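Local coordinates for replication initiation and membrane attachment protein (PDB 5WTN) that probably takes part in assembling the bacterial primosome at the start and restart of DNA replication, working as a tetramer, at residues 86-94 with 105-113. Numbering follows the deposited sequence.
Sequences GIGLLDTYV and FLYELRPPL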
loop_
_atom_site.group_PDB
_atom_site.type_symbol
_atom_site.label_atom_id
_atom_site.label_comp_id
_atom_site.label_asym_id
_atom_site.label_seq_id
_atom_site.Cartn_x
_atom_site.Cartn_y
_atom_site.Cartn_z
ATOM N N GLY A 86 -18.717 4.298 18.292
ATOM C CA GLY A 86 -18.869 5.639 18.795
ATOM C C GLY A 86 -17.895 6.588 18.162
ATOM O O GLY A 86 -18.243 7.739 17.896
ATOM N N ILE A 87 -16.690 6.112 17.871
ATOM C CA ILE A 87 -15.680 6.998 17.310
ATOM C C ILE A 87 -15.769 7.146 15.779
ATOM O O ILE A 87 -14.968 7.850 15.174
ATOM C CB ILE A 87 -14.246 6.653 17.782
ATOM C CG1 ILE A 87 -13.399 7.934 17.829
ATOM C CG2 ILE A 87 -13.595 5.629 16.873
ATOM C CD1 ILE A 87 -12.415 7.965 18.907
ATOM N N GLY A 88 -16.743 6.486 15.168
ATOM C CA GLY A 88 -17.011 6.680 13.767
ATOM C C GLY A 88 -16.434 5.624 12.852
ATOM O O GLY A 88 -16.816 5.540 11.682
ATOM N N LEU A 89 -15.519 4.819 13.390
ATOM C CA LEU A 89 -14.819 3.764 12.645
ATOM C C LEU A 89 -15.668 2.570 12.141
ATOM O O LEU A 89 -15.243 1.841 11.250
ATOM C CB LEU A 89 -13.612 3.288 13.439
ATOM C CG LEU A 89 -12.473 4.329 13.470
ATOM C CD1 LEU A 89 -11.310 3.901 14.352
ATOM C CD2 LEU A 89 -11.964 4.668 12.051
ATOM N N LEU A 90 -16.845 2.345 12.721
ATOM C CA LEU A 90 -17.650 1.214 12.298
ATOM C C LEU A 90 -19.142 1.467 12.398
ATOM O O LEU A 90 -19.631 1.900 13.437
ATOM C CB LEU A 90 -17.269 -0.048 13.102
ATOM C CG LEU A 90 -18.157 -1.295 12.899
ATOM C CD1 LEU A 90 -17.803 -2.097 11.657
ATOM C CD2 LEU A 90 -18.177 -2.184 14.130
ATOM N N ASP A 91 -19.878 1.141 11.340
ATOM C CA ASP A 91 -21.334 1.165 11.414
ATOM C C ASP A 91 -21.845 -0.253 11.508
ATOM O O ASP A 91 -21.391 -1.147 10.791
ATOM C CB ASP A 91 -21.970 1.869 10.207
ATOM C CG ASP A 91 -21.900 3.394 10.295
ATOM O OD1 ASP A 91 -21.812 3.925 11.423
ATOM O OD2 ASP A 91 -21.937 4.068 9.231
ATOM N N THR A 92 -22.795 -0.455 12.409
ATOM C CA THR A 92 -23.331 -1.784 12.655
ATOM C C THR A 92 -24.808 -1.843 12.334
ATOM O O THR A 92 -25.591 -1.021 12.810
ATOM C CB THR A 92 -23.072 -2.251 14.113
ATOM O OG1 THR A 92 -21.658 -2.286 14.355
ATOM C CG2 THR A 92 -23.665 -3.645 14.352
ATOM N N TYR A 93 -25.181 -2.823 11.519
ATOM C CA TYR A 93 -26.579 -3.039 11.185
ATOM C C TYR A 93 -26.997 -4.422 11.643
ATOM O O TYR A 93 -26.177 -5.341 11.692
ATOM C CB TYR A 93 -26.791 -2.927 9.673
ATOM C CG TYR A 93 -26.505 -1.565 9.074
ATOM C CD1 TYR A 93 -27.520 -0.648 8.871
ATOM C CD2 TYR A 93 -25.213 -1.203 8.689
ATOM C CE1 TYR A 93 -27.261 0.586 8.314
ATOM C CE2 TYR A 93 -24.950 0.025 8.127
ATOM C CZ TYR A 93 -25.975 0.920 7.937
ATOM O OH TYR A 93 -25.718 2.153 7.373
ATOM N N VAL A 94 -28.279 -4.574 11.958
ATOM C CA VAL A 94 -28.821 -5.889 12.313
ATOM C C VAL A 94 -29.927 -6.301 11.354
ATOM O O VAL A 94 -30.727 -5.480 10.913
ATOM C CB VAL A 94 -29.306 -5.963 13.796
ATOM C CG1 VAL A 94 -30.656 -5.313 13.973
ATOM C CG2 VAL A 94 -29.352 -7.395 14.274
ATOM N N PHE A 105 -25.527 -9.788 11.811
ATOM C CA PHE A 105 -24.948 -8.440 11.829
ATOM C C PHE A 105 -24.275 -8.049 10.520
ATOM O O PHE A 105 -23.656 -8.883 9.861
ATOM C CB PHE A 105 -23.908 -8.323 12.935
ATOM C CG PHE A 105 -24.488 -8.396 14.292
ATOM C CD1 PHE A 105 -25.011 -7.268 14.888
ATOM C CD2 PHE A 105 -24.540 -9.603 14.975
ATOM C CE1 PHE A 105 -25.560 -7.326 16.154
ATOM C CE2 PHE A 105 -25.098 -9.671 16.245
ATOM C CZ PHE A 105 -25.608 -8.529 16.833
ATOM N N LEU A 106 -24.396 -6.779 10.152
ATOM C CA LEU A 106 -23.610 -6.225 9.061
ATOM C C LEU A 106 -22.591 -5.273 9.675
ATOM O O LEU A 106 -22.952 -4.279 10.293
ATOM C CB LEU A 106 -24.521 -5.475 8.095
ATOM C CG LEU A 106 -24.168 -5.511 6.608
ATOM C CD1 LEU A 106 -25.311 -4.959 5.771
ATOM C CD2 LEU A 106 -22.884 -4.744 6.363
ATOM N N TYR A 107 -21.315 -5.591 9.530
ATOM C CA TYR A 107 -20.266 -4.714 10.026
ATOM C C TYR A 107 -19.727 -3.910 8.875
ATOM O O TYR A 107 -19.018 -4.434 8.021
ATOM C CB TYR A 107 -19.141 -5.544 10.627
ATOM C CG TYR A 107 -19.525 -6.173 11.930
ATOM C CD1 TYR A 107 -20.308 -5.486 12.844
ATOM C CD2 TYR A 107 -19.135 -7.459 12.244
ATOM C CE1 TYR A 107 -20.681 -6.057 14.054
ATOM C CE2 TYR A 107 -19.505 -8.045 13.454
ATOM C CZ TYR A 107 -20.280 -7.339 14.356
ATOM O OH TYR A 107 -20.654 -7.905 15.556
ATOM N N GLU A 108 -20.061 -2.627 8.856
ATOM C CA GLU A 108 -19.687 -1.757 7.737
ATOM C C GLU A 108 -18.478 -0.907 8.134
ATOM O O GLU A 108 -18.568 0.008 8.953
ATOM C CB GLU A 108 -20.906 -0.921 7.302
ATOM C CG GLU A 108 -20.638 0.351 6.516
ATOM C CD GLU A 108 -20.297 0.102 5.050
ATOM O OE1 GLU A 108 -20.332 -1.074 4.609
ATOM O OE2 GLU A 108 -19.991 1.087 4.338
ATOM N N LEU A 109 -17.329 -1.234 7.563
ATOM C CA LEU A 109 -16.103 -0.547 7.949
ATOM C C LEU A 109 -16.002 0.854 7.379
ATOM O O LEU A 109 -16.270 1.091 6.203
ATOM C CB LEU A 109 -14.894 -1.345 7.498
ATOM C CG LEU A 109 -14.419 -2.418 8.449
ATOM C CD1 LEU A 109 -13.231 -3.060 7.827
ATOM C CD2 LEU A 109 -14.016 -1.786 9.768
ATOM N N ARG A 110 -15.581 1.791 8.208
ATOM C CA ARG A 110 -15.376 3.151 7.744
ATOM C C ARG A 110 -13.902 3.524 7.863
ATOM O O ARG A 110 -13.214 3.127 8.798
ATOM C CB ARG A 110 -16.252 4.081 8.554
ATOM C CG ARG A 110 -17.729 3.690 8.506
ATOM C CD ARG A 110 -18.598 4.815 9.031
ATOM N NE ARG A 110 -18.189 6.088 8.433
ATOM C CZ ARG A 110 -18.861 6.729 7.479
ATOM N NH1 ARG A 110 -20.023 6.253 7.025
ATOM N NH2 ARG A 110 -18.369 7.863 6.994
ATOM N N PRO A 111 -13.394 4.271 6.880
ATOM C CA PRO A 111 -11.990 4.730 6.919
ATOM C C PRO A 111 -11.817 5.844 7.939
ATOM O O PRO A 111 -12.781 6.555 8.245
ATOM C CB PRO A 111 -11.766 5.262 5.508
ATOM C CG PRO A 111 -12.823 4.530 4.686
ATOM C CD PRO A 111 -14.010 4.465 5.560
ATOM N N PRO A 112 -10.610 5.991 8.484
ATOM C CA PRO A 112 -10.468 7.081 9.451
ATOM C C PRO A 112 -10.601 8.454 8.808
ATOM O O PRO A 112 -10.700 8.596 7.588
ATOM C CB PRO A 112 -9.050 6.881 10.012
ATOM C CG PRO A 112 -8.381 5.943 9.083
ATOM C CD PRO A 112 -9.427 5.128 8.410
ATOM N N LEU A 113 -10.590 9.480 9.633
ATOM C CA LEU A 113 -10.568 10.823 9.095
ATOM C C LEU A 113 -9.222 11.076 8.427
ATOM O O LEU A 113 -8.231 10.378 8.691
ATOM C CB LEU A 113 -10.794 11.838 10.198
ATOM C CG LEU A 113 -12.177 11.971 10.804
ATOM C CD1 LEU A 113 -12.101 12.932 11.995
ATOM C CD2 LEU A 113 -13.157 12.439 9.743
#
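Strands 90-95 and 104-109 form a beta hairpin, consistent with the wing of a winged-helix domain, the fold known from the DnaB/DnaD family; 90-95 is the last strand of the mixed sheet within this chain, and Asp91 pairs there with Glu108, Tyr93 with Leu106. Both are antiparallel hydrogen-bonded pairs: Asp91 N gives to Glu108 O at 2.9 Å, and Leu106 N to Tyr93 O at 2.8 Å. Arg110 N to Leu89 O (3.1 Å) adds one more backbone bond just past the last bridge. Nearby Gly88, the first residue after helix 74-86 to leave helical angles, has a positive phi at which a CB would jam against the preceding carbonyl O, so glycine suits it.

The face carrying Leu90, Thr92, Phe105 and Tyr107 turns to the helices. Leu90, its CG anti to the backbone N (chi1 172°), lays CD1 against Tyr107 CB at 3.8 Å, while Thr92 OG1 lies in plane at the Tyr107 ring edge; OG1 bonds to Glu85 and Tyr107 OH to His63.

On the other face Tyr93 and Leu106 touch through their CB atoms (3.8 Å). Arg110 bends at chi3 (47°), with CD 3.3 Å from Gly88 O, and NH1 makes a long salt bridge to Asp91 OD2 (3.6 Å). Cut back to an alanine, the residue would probably leave the Asp91 carboxylate without this counter-charge and Gly88 O without the CD against it. Arg110 also makes a long, weak ion pair with Asp195 and a weak hydrogen bond to Glu196 O, both of the second subunit, whose strand extends the sheet beside Tyr93 and Val94. Backbone bonds thus set the register, and the long arginine, its charge probably balanced between Asp91 and that Asp195, suits a place where hairpin and neighbour meet.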